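Local coordinates for bifunctional GH43-CE protein (Bacteroides eggerthii, PDB 6MLY) that probably cleaves xylose units from xylan as a family 43 glycoside hydrolase, and carries a second, esterase-like domain in the same chain, at residues A[254-266]-A[272-284]. Residues are numbered along the deposited sequence; the frame is centred on the assembly and turned at random.
Sequences LVDTPDGRWFAYL and AVGRIPYLVPVEW. With EDO (1,2-ethanediol), chain F.
Val282, Trp262, Leu266 and Trp284 bury similar, large shares of the contact, all but Leu266 at the end of the pairing where strand 262-269 starts and strand 275-282 finishes. The two indoles meet as a T-shaped pair: the edge of Trp284 points at the face of Trp262, with planes at 87° and the five-membered rings centred 4.5 Å apart. NE1 of Trp284 leads, coming 3.2 Å from Trp262 CD1 near the rim of that ring, while Asp256 CB lies over the opposite face, so the Trp262 ring is sandwiched. Tyr212 makes a further edge-to-face pair with Trp284, and Leu254 CD1 comes against its six-membered ring, 3.9 Å from CH2.

Val282 fills the same face of the sheet beside the tryptophans. Its CB is 3.7 Å from Trp262 CB; with CG1 anti to the backbone N (chi1 178°), CG2 turns onto the neighbouring backbone, 3.5 Å from Ala264 N, and reaches Ala264 CB. Further along, Leu266 crosses Val280 obliquely, its CD1 4.1 Å from Val280 CG2. The other face holds Phe263, Tyr265, Leu279 and Pro281, with Leu279 CD2 set 3.8 Å from Tyr265 CB; the Tyr265 hydroxyl bonds to Gln203 and to the backbone N of Met35.

Backbone bonds tie Ala264 to Val280 and Leu266 to Tyr278 in both directions, Ala264 N reaching Val280 O at 2.8 Å. Strand 250-256 flanks 262-269 on its other side, joined through the type I turn Thr257-Gly260. The result is an antiparallel meander of three strands here, consistent with part of one blade of the family's five-bladed beta-propeller.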
loop_
_atom_site.group_PDB
_atom_site.type_symbol
_atom_site.label_atom_id
_atom_site.label_comp_id
_atom_site.label_asym_id
_atom_site.label_seq_id
_atom_site.Cartn_x
_atom_site.Cartn_y
_atom_site.Cartn_z
ATOM N N LEU A 254 10.755 7.052 -31.479
ATOM C CA LEU A 254 12.090 6.512 -31.730
ATOM C C LEU A 254 13.147 7.394 -31.064
ATOM O O LEU A 254 12.971 8.599 -30.935
ATOM C CB LEU A 254 12.338 6.454 -33.240
ATOM C CG LEU A 254 11.537 5.400 -33.999
ATOM C CD1 LEU A 254 11.685 5.591 -35.502
ATOM C CD2 LEU A 254 11.964 3.998 -33.591
ATOM N N VAL A 255 14.244 6.756 -30.648
ATOM C CA VAL A 255 15.479 7.430 -30.277
ATOM C C VAL A 255 16.643 6.538 -30.707
ATOM O O VAL A 255 16.572 5.319 -30.581
ATOM C CB VAL A 255 15.566 7.743 -28.774
ATOM C CG1 VAL A 255 15.375 6.498 -27.921
ATOM C CG2 VAL A 255 16.879 8.430 -28.433
ATOM N N ASP A 256 17.706 7.177 -31.201
ATOM C CA ASP A 256 18.876 6.497 -31.720
ATOM C C ASP A 256 20.045 6.758 -30.768
ATOM O O ASP A 256 19.974 7.653 -29.933
ATOM C CB ASP A 256 19.183 6.945 -33.153
ATOM C CG ASP A 256 19.549 8.415 -33.309
ATOM O OD1 ASP A 256 19.033 9.248 -32.526
ATOM O OD2 ASP A 256 20.343 8.720 -34.228
ATOM N N THR A 257 21.100 5.952 -30.909
ATOM C CA THR A 257 22.345 6.120 -30.174
ATOM C C THR A 257 23.406 6.648 -31.133
ATOM O O THR A 257 23.329 6.389 -32.330
ATOM C CB THR A 257 22.793 4.801 -29.525
ATOM O OG1 THR A 257 23.075 3.857 -30.560
ATOM C CG2 THR A 257 21.760 4.222 -28.582
ATOM N N PRO A 258 24.437 7.378 -30.649
ATOM C CA PRO A 258 25.501 7.879 -31.521
ATOM C C PRO A 258 26.134 6.810 -32.431
ATOM O O PRO A 258 26.557 7.133 -33.539
ATOM C CB PRO A 258 26.552 8.465 -30.557
ATOM C CG PRO A 258 26.126 8.017 -29.167
ATOM C CD PRO A 258 24.634 7.776 -29.248
ATOM N N ASP A 259 26.182 5.556 -31.965
ATOM C CA ASP A 259 26.777 4.451 -32.722
ATOM C C ASP A 259 25.732 3.797 -33.639
ATOM O O ASP A 259 26.073 2.908 -34.413
ATOM C CB ASP A 259 27.421 3.419 -31.794
ATOM C CG ASP A 259 26.429 2.698 -30.902
ATOM O OD1 ASP A 259 25.965 3.319 -29.924
ATOM O OD2 ASP A 259 26.117 1.527 -31.203
ATOM N N GLY A 260 24.468 4.223 -33.535
ATOM C CA GLY A 260 23.457 3.960 -34.562
ATOM C C GLY A 260 22.476 2.855 -34.196
ATOM O O GLY A 260 21.717 2.408 -35.054
ATOM N N ARG A 261 22.480 2.413 -32.931
ATOM C CA ARG A 261 21.476 1.464 -32.428
ATOM C C ARG A 261 20.157 2.211 -32.200
ATOM O O ARG A 261 20.164 3.354 -31.741
ATOM C CB ARG A 261 21.939 0.804 -31.124
ATOM C CG ARG A 261 23.073 -0.196 -31.291
ATOM C CD ARG A 261 23.671 -0.574 -29.951
ATOM N NE ARG A 261 24.307 0.571 -29.312
ATOM C CZ ARG A 261 24.589 0.655 -28.018
ATOM N NH1 ARG A 261 24.221 -0.312 -27.192
ATOM N NH2 ARG A 261 25.233 1.713 -27.557
ATOM N N TRP A 262 19.036 1.546 -32.505
ATOM C CA TRP A 262 17.709 2.141 -32.356
ATOM C C TRP A 262 16.930 1.487 -31.202
ATOM O O TRP A 262 17.100 0.298 -30.874
ATOM C CB TRP A 262 16.945 2.077 -33.683
ATOM C CG TRP A 262 17.477 3.024 -34.713
ATOM C CD1 TRP A 262 18.480 2.788 -35.608
ATOM C CD2 TRP A 262 17.034 4.372 -34.954
ATOM N NE1 TRP A 262 18.685 3.890 -36.393
ATOM C CE2 TRP A 262 17.815 4.877 -36.016
ATOM C CE3 TRP A 262 16.057 5.197 -34.383
ATOM C CZ2 TRP A 262 17.652 6.171 -36.510
ATOM C CZ3 TRP A 262 15.893 6.473 -34.879
ATOM C CH2 TRP A 262 16.682 6.950 -35.927
ATOM N N PHE A 263 16.074 2.311 -30.584
ATOM C CA PHE A 263 15.218 1.940 -29.477
ATOM C C PHE A 263 13.864 2.637 -29.640
ATOM O O PHE A 263 13.781 3.705 -30.241
ATOM C CB PHE A 263 15.873 2.333 -28.150
ATOM C CG PHE A 263 17.099 1.530 -27.794
ATOM C CD1 PHE A 263 18.358 1.932 -28.211
ATOM C CD2 PHE A 263 16.991 0.368 -27.043
ATOM C CE1 PHE A 263 19.483 1.189 -27.885
ATOM C CE2 PHE A 263 18.118 -0.372 -26.717
ATOM C CZ PHE A 263 19.361 0.038 -27.140
ATOM N N ALA A 264 12.813 2.012 -29.104
ATOM C CA ALA A 264 11.492 2.621 -28.973
ATOM C C ALA A 264 11.216 2.880 -27.492
ATOM O O ALA A 264 11.146 1.931 -26.717
ATOM C CB ALA A 264 10.441 1.716 -29.563
ATOM N N TYR A 265 11.078 4.154 -27.107
ATOM C CA TYR A 265 10.700 4.500 -25.735
ATOM C C TYR A 265 9.171 4.449 -25.632
ATOM O O TYR A 265 8.479 5.103 -26.413
ATOM C CB TYR A 265 11.298 5.842 -25.301
ATOM C CG TYR A 265 10.840 7.056 -26.065
ATOM C CD1 TYR A 265 9.718 7.769 -25.678
ATOM C CD2 TYR A 265 11.553 7.515 -27.163
ATOM C CE1 TYR A 265 9.303 8.893 -26.371
ATOM C CE2 TYR A 265 11.151 8.637 -27.872
ATOM C CZ TYR A 265 10.023 9.331 -27.472
ATOM O OH TYR A 265 9.632 10.441 -28.164
ATOM N N LEU A 266 8.680 3.623 -24.691
ATOM C CA LEU A 266 7.255 3.324 -24.473
ATOM C C LEU A 266 6.996 3.167 -22.968
ATOM O O LEU A 266 7.936 3.185 -22.172
ATOM C CB LEU A 266 6.892 2.024 -25.199
ATOM C CG LEU A 266 7.269 1.930 -26.675
ATOM C CD1 LEU A 266 7.270 0.478 -27.135
ATOM C CD2 LEU A 266 6.328 2.765 -27.533
ATOM N N ALA A 272 -0.455 0.150 -9.472
ATOM C CA ALA A 272 -0.476 1.212 -8.447
ATOM C C ALA A 272 0.719 2.159 -8.619
ATOM O O ALA A 272 0.548 3.385 -8.628
ATOM C CB ALA A 272 -0.491 0.598 -7.068
ATOM N N VAL A 273 1.917 1.579 -8.759
ATOM C CA VAL A 273 3.159 2.340 -8.953
ATOM C C VAL A 273 2.943 3.396 -10.049
ATOM O O VAL A 273 3.449 4.516 -9.941
ATOM C CB VAL A 273 4.351 1.410 -9.264
ATOM C CG1 VAL A 273 4.360 0.930 -10.710
ATOM C CG2 VAL A 273 5.681 2.053 -8.898
ATOM N N GLY A 274 2.177 3.038 -11.088
ATOM C CA GLY A 274 1.771 3.977 -12.140
ATOM C C GLY A 274 2.039 3.441 -13.539
ATOM O O GLY A 274 1.699 2.295 -13.851
ATOM N N ARG A 275 2.643 4.296 -14.376
ATOM C CA ARG A 275 2.886 4.044 -15.810
ATOM C C ARG A 275 4.384 4.231 -16.096
ATOM O O ARG A 275 4.893 5.350 -16.070
ATOM C CB ARG A 275 1.985 4.960 -16.645
ATOM C CG ARG A 275 0.514 4.900 -16.249
ATOM C CD ARG A 275 -0.422 5.571 -17.240
ATOM N NE ARG A 275 -0.544 7.011 -17.033
ATOM C CZ ARG A 275 -0.887 7.888 -17.975
ATOM N NH1 ARG A 275 -1.156 7.478 -19.202
ATOM N NH2 ARG A 275 -0.948 9.176 -17.690
ATOM N N ILE A 276 5.077 3.114 -16.361
ATOM C CA ILE A 276 6.530 3.000 -16.164
ATOM C C ILE A 276 7.229 2.876 -17.519
ATOM O O ILE A 276 6.847 2.049 -18.342
ATOM C CB ILE A 276 6.869 1.827 -15.209
ATOM C CG1 ILE A 276 6.326 0.481 -15.693
ATOM C CG2 ILE A 276 6.388 2.110 -13.792
ATOM C CD1 ILE A 276 7.003 -0.703 -15.052
ATOM N N PRO A 277 8.243 3.727 -17.809
ATOM C CA PRO A 277 9.036 3.629 -19.038
ATOM C C PRO A 277 9.631 2.258 -19.403
ATOM O O PRO A 277 10.123 1.531 -18.525
ATOM C CB PRO A 277 10.187 4.602 -18.756
ATOM C CG PRO A 277 9.543 5.678 -17.923
ATOM C CD PRO A 277 8.611 4.909 -17.013
ATOM N N TYR A 278 9.581 1.954 -20.710
ATOM C CA TYR A 278 10.119 0.744 -21.338
ATOM C C TYR A 278 10.948 1.143 -22.568
ATOM O O TYR A 278 10.533 2.002 -23.350
ATOM C CB TYR A 278 8.990 -0.192 -21.784
ATOM C CG TYR A 278 8.487 -1.164 -20.744
ATOM C CD1 TYR A 278 7.957 -0.720 -19.543
ATOM C CD2 TYR A 278 8.506 -2.532 -20.972
ATOM C CE1 TYR A 278 7.483 -1.608 -18.591
ATOM C CE2 TYR A 278 8.036 -3.434 -20.029
ATOM C CZ TYR A 278 7.523 -2.970 -18.831
ATOM O OH TYR A 278 7.054 -3.843 -17.894
ATOM N N LEU A 279 12.113 0.506 -22.732
ATOM C CA LEU A 279 12.945 0.641 -23.921
ATOM C C LEU A 279 13.011 -0.711 -24.643
ATOM O O LEU A 279 13.341 -1.726 -24.031
ATOM C CB LEU A 279 14.340 1.120 -23.504
ATOM C CG LEU A 279 14.448 2.598 -23.131
ATOM C CD1 LEU A 279 15.852 2.943 -22.659
ATOM C CD2 LEU A 279 14.058 3.484 -24.304
ATOM N N VAL A 280 12.699 -0.694 -25.947
ATOM C CA VAL A 280 12.697 -1.879 -26.817
ATOM C C VAL A 280 13.730 -1.670 -27.920
ATOM O O VAL A 280 13.719 -0.621 -28.559
ATOM C CB VAL A 280 11.304 -2.130 -27.426
ATOM C CG1 VAL A 280 11.290 -3.370 -28.308
ATOM C CG2 VAL A 280 10.221 -2.221 -26.359
ATOM N N PRO A 281 14.635 -2.641 -28.200
ATOM C CA PRO A 281 15.542 -2.541 -29.349
ATOM C C PRO A 281 14.767 -2.537 -30.676
ATOM O O PRO A 281 13.739 -3.208 -30.791
ATOM C CB PRO A 281 16.441 -3.788 -29.264
ATOM C CG PRO A 281 16.259 -4.294 -27.841
ATOM C CD PRO A 281 14.865 -3.869 -27.424
ATOM N N VAL A 282 15.275 -1.787 -31.659
ATOM C CA VAL A 282 14.613 -1.641 -32.955
ATOM C C VAL A 282 15.587 -2.044 -34.069
ATOM O O VAL A 282 16.766 -1.696 -34.027
ATOM C CB VAL A 282 14.088 -0.205 -33.146
ATOM C CG1 VAL A 282 13.440 -0.016 -34.509
ATOM C CG2 VAL A 282 13.126 0.185 -32.030
ATOM N N GLU A 283 15.063 -2.797 -35.046
ATOM C CA GLU A 283 15.768 -3.189 -36.277
ATOM C C GLU A 283 14.971 -2.640 -37.472
ATOM O O GLU A 283 13.809 -2.271 -37.307
ATOM C CB GLU A 283 15.913 -4.713 -36.350
ATOM C CG GLU A 283 16.512 -5.347 -35.100
ATOM C CD GLU A 283 17.948 -4.958 -34.778
ATOM O OE1 GLU A 283 18.687 -4.567 -35.717
ATOM O OE2 GLU A 283 18.328 -5.048 -33.584
ATOM N N TRP A 284 15.583 -2.597 -38.662
ATOM C CA TRP A 284 14.940 -1.978 -39.837
ATOM C C TRP A 284 14.685 -3.009 -40.948
ATOM O O TRP A 284 15.629 -4.036 -41.131
ATOM C CB TRP A 284 15.767 -0.784 -40.332
ATOM C CG TRP A 284 15.729 0.385 -39.393
ATOM C CD1 TRP A 284 16.674 0.729 -38.471
ATOM C CD2 TRP A 284 14.672 1.356 -39.262
ATOM N NE1 TRP A 284 16.285 1.847 -37.783
ATOM C CE2 TRP A 284 15.060 2.255 -38.243
ATOM C CE3 TRP A 284 13.441 1.556 -39.900
ATOM C CZ2 TRP A 284 14.265 3.334 -37.857
ATOM C CZ3 TRP A 284 12.655 2.622 -39.516
ATOM C CH2 TRP A 284 13.063 3.497 -38.508
HETATM C C1 EDO F . -2.698 10.202 -20.886
HETATM O O1 EDO F . -1.340 9.953 -20.505
HETATM C C2 EDO F . -3.028 11.653 -20.568
HETATM O O2 EDO F . -2.109 12.508 -21.263
HETATM O O HOH W 1 18.940 -1.981 -32.218
#